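Local coordinates for protein of unknown function DUF574 (PDB 3GO4) that probably acts as a methyltransferase dependent on S-adenosyl-L-methionine, and binds the spent cofactor S-adenosyl-L-homocysteine, at residues A[107-112]-A[154-159]. Numbering follows the deposited sequence.
Sequences RVVYVD and DTLDLT. With SAH (S-adenosyl-L-homocysteine), chain B.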
loop_
_atom_site.group_PDB
_atom_site.type_symbol
_atom_site.label_atom_id
_atom_site.label_comp_id
_atom_site.label_asym_id
_atom_site.label_seq_id
_atom_site.Cartn_x
_atom_site.Cartn_y
_atom_site.Cartn_z
ATOM N N ARG A 107 16.501 -5.979 1.464
ATOM C CA ARG A 107 16.157 -6.148 0.062
ATOM C C ARG A 107 14.672 -5.861 -0.120
ATOM O O ARG A 107 13.872 -6.215 0.747
ATOM C CB ARG A 107 16.427 -7.579 -0.374
ATOM C CG ARG A 107 17.874 -8.057 -0.194
ATOM C CD ARG A 107 17.901 -9.595 -0.234
ATOM N NE ARG A 107 19.252 -10.167 -0.227
ATOM C CZ ARG A 107 19.529 -11.467 -0.063
ATOM N NH1 ARG A 107 18.547 -12.362 0.134
ATOM N NH2 ARG A 107 20.800 -11.880 -0.076
ATOM N N VAL A 108 14.312 -5.243 -1.250
ATOM C CA VAL A 108 12.920 -4.878 -1.547
ATOM C C VAL A 108 12.595 -5.042 -3.020
ATOM O O VAL A 108 13.388 -4.650 -3.872
ATOM C CB VAL A 108 12.694 -3.372 -1.206
ATOM C CG1 VAL A 108 11.299 -2.937 -1.544
ATOM C CG2 VAL A 108 12.999 -3.072 0.297
ATOM N N VAL A 109 11.445 -5.631 -3.315
ATOM C CA VAL A 109 10.943 -5.703 -4.692
ATOM C C VAL A 109 9.690 -4.857 -4.687
ATOM O O VAL A 109 8.791 -5.066 -3.860
ATOM C CB VAL A 109 10.612 -7.117 -5.194
ATOM C CG1 VAL A 109 9.851 -7.042 -6.523
ATOM C CG2 VAL A 109 11.843 -7.919 -5.351
ATOM N N TYR A 110 9.651 -3.882 -5.591
ATOM C CA TYR A 110 8.562 -2.966 -5.732
ATOM C C TYR A 110 7.792 -3.390 -6.962
ATOM O O TYR A 110 8.382 -3.857 -7.934
ATOM C CB TYR A 110 9.036 -1.584 -6.007
ATOM C CG TYR A 110 9.656 -0.867 -4.850
ATOM C CD1 TYR A 110 8.870 -0.386 -3.840
ATOM C CD2 TYR A 110 10.992 -0.564 -4.845
ATOM C CE1 TYR A 110 9.421 0.356 -2.799
ATOM C CE2 TYR A 110 11.551 0.186 -3.805
ATOM C CZ TYR A 110 10.759 0.639 -2.817
ATOM O OH TYR A 110 11.303 1.429 -1.795
ATOM N N VAL A 111 6.489 -3.239 -6.900
ATOM C CA VAL A 111 5.633 -3.686 -8.009
ATOM C C VAL A 111 4.440 -2.752 -8.261
ATOM O O VAL A 111 3.742 -2.360 -7.315
ATOM C CB VAL A 111 5.065 -5.081 -7.647
ATOM C CG1 VAL A 111 4.290 -5.664 -8.814
ATOM C CG2 VAL A 111 6.203 -6.076 -7.131
ATOM N N ASP A 112 4.166 -2.387 -9.526
ATOM C CA ASP A 112 3.017 -1.544 -9.802
ATOM C C ASP A 112 2.619 -1.805 -11.232
ATOM O O ASP A 112 3.435 -2.315 -12.007
ATOM C CB ASP A 112 3.329 -0.050 -9.556
ATOM C CG ASP A 112 2.094 0.759 -9.124
ATOM O OD1 ASP A 112 1.251 1.057 -9.952
ATOM O OD2 ASP A 112 1.967 1.143 -7.930
ATOM N N ASP A 154 16.070 -12.696 -8.389
ATOM C CA ASP A 154 17.457 -12.269 -8.222
ATOM C C ASP A 154 17.569 -11.353 -7.030
ATOM O O ASP A 154 18.671 -11.014 -6.620
ATOM C CB ASP A 154 17.991 -11.552 -9.465
ATOM C CG ASP A 154 18.181 -12.476 -10.638
ATOM O OD1 ASP A 154 18.215 -13.705 -10.450
ATOM O OD2 ASP A 154 18.308 -11.976 -11.767
ATOM N N THR A 155 16.435 -10.944 -6.465
ATOM C CA THR A 155 16.480 -10.002 -5.361
ATOM C C THR A 155 16.121 -10.641 -4.038
ATOM O O THR A 155 16.804 -10.413 -3.052
ATOM C CB THR A 155 15.575 -8.791 -5.642
ATOM O OG1 THR A 155 15.859 -8.281 -6.953
ATOM C CG2 THR A 155 15.792 -7.700 -4.618
ATOM N N LEU A 156 15.043 -11.415 -4.014
ATOM C CA LEU A 156 14.582 -12.036 -2.773
ATOM C C LEU A 156 14.855 -13.536 -2.721
ATOM O O LEU A 156 14.830 -14.206 -3.738
ATOM C CB LEU A 156 13.080 -11.832 -2.584
ATOM C CG LEU A 156 12.547 -10.408 -2.681
ATOM C CD1 LEU A 156 11.044 -10.418 -2.419
ATOM C CD2 LEU A 156 13.302 -9.552 -1.666
ATOM N N ASP A 157 15.094 -14.023 -1.504
ATOM C CA ASP A 157 15.283 -15.446 -1.200
ATOM C C ASP A 157 13.980 -15.898 -0.523
ATOM O O ASP A 157 13.745 -15.604 0.649
ATOM C CB ASP A 157 16.526 -15.582 -0.298
ATOM C CG ASP A 157 16.765 -16.999 0.217
ATOM O OD1 ASP A 157 15.976 -17.914 -0.078
ATOM O OD2 ASP A 157 17.768 -17.188 0.974
ATOM N N LEU A 158 13.109 -16.592 -1.250
ATOM C CA LEU A 158 11.800 -16.993 -0.685
ATOM C C LEU A 158 11.848 -18.131 0.353
ATOM O O LEU A 158 10.810 -18.571 0.871
ATOM C CB LEU A 158 10.784 -17.288 -1.802
ATOM C CG LEU A 158 10.643 -16.112 -2.793
ATOM C CD1 LEU A 158 9.543 -16.391 -3.839
ATOM C CD2 LEU A 158 10.374 -14.789 -2.088
ATOM N N THR A 159 13.055 -18.587 0.682
ATOM C CA THR A 159 13.235 -19.578 1.732
ATOM C C THR A 159 13.525 -18.815 3.045
ATOM O O THR A 159 13.662 -19.410 4.105
ATOM C CB THR A 159 14.381 -20.611 1.373
ATOM O OG1 THR A 159 15.679 -20.011 1.474
ATOM C CG2 THR A 159 14.199 -21.161 -0.013
HETATM N N SAH B . 1.280 1.408 -1.594
HETATM C CA SAH B . 1.467 2.904 -1.801
HETATM C CB SAH B . 0.713 3.449 -3.024
HETATM C CG SAH B . -0.814 3.339 -2.910
HETATM S SD SAH B . -1.678 3.903 -4.361
HETATM C C SAH B . 1.043 3.643 -0.550
HETATM O O SAH B . 1.561 4.700 -0.187
HETATM O OXT SAH B . 0.180 3.172 0.182
HETATM C "C5'" SAH B . -2.326 2.476 -5.167
HETATM C "C4'" SAH B . -1.331 1.919 -6.167
HETATM O "O4'" SAH B . -1.727 0.595 -6.534
HETATM C "C3'" SAH B . -1.263 2.738 -7.446
HETATM O "O3'" SAH B . 0.090 3.053 -7.703
HETATM C "C2'" SAH B . -1.843 1.827 -8.505
HETATM O "O2'" SAH B . -1.332 2.024 -9.807
HETATM C "C1'" SAH B . -1.491 0.459 -7.935
HETATM N N9 SAH B . -2.322 -0.630 -8.441
HETATM C C8 SAH B . -3.661 -0.618 -8.575
HETATM N N7 SAH B . -4.110 -1.792 -9.065
HETATM C C5 SAH B . -3.038 -2.570 -9.256
HETATM C C6 SAH B . -2.816 -3.937 -9.740
HETATM N N6 SAH B . -3.893 -4.664 -10.110
HETATM N N1 SAH B . -1.547 -4.398 -9.797
HETATM C C2 SAH B . -0.492 -3.647 -9.379
HETATM N N3 SAH B . -0.621 -2.378 -8.929
HETATM C C4 SAH B . -1.847 -1.814 -8.828
HETATM O O HOH W 1 19.449 -15.303 0.818
#
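The second strand of the Rossmann-like methyltransferase sheet, 107-112, starts beside the loop 154-159 that leads into strand 163-167, and R107 and V109 on its loop-facing side meet T155, L156 and D157. With CG1 anti to the backbone N (chi1 169°), V109 puts CG2 against both T155 and L156, 3.7 Å from CG of L156 and 3.8 Å from CB of T155. The OG1 of T155 goes instead to the carbonyl of E151. L156 also lays CD2 against CB of R107 at 3.9 Å. From there the arginine runs extended from CG to NE, passing the T155 carbonyl, whose O sits 3.1 Å from CD, and brings NH1 alongside CB of D157. A water in the guanidinium plane accepts from NH1 of R107 at 3.2 Å and donates to OD2 of D157; Q81 takes another NH1 bond. An alanine in place of R107 would probably cut the water link to D157, cost Q81 OE1 one of its donors and uncover the T155 carbonyl. At the far end of the strand, D112 grips both ribose hydroxyls of S-adenosyl-L-homocysteine. The loop thus meets the strand through apolar contact and a water bridge between R107 and D157, whose OD2 is salt-bridged to R160.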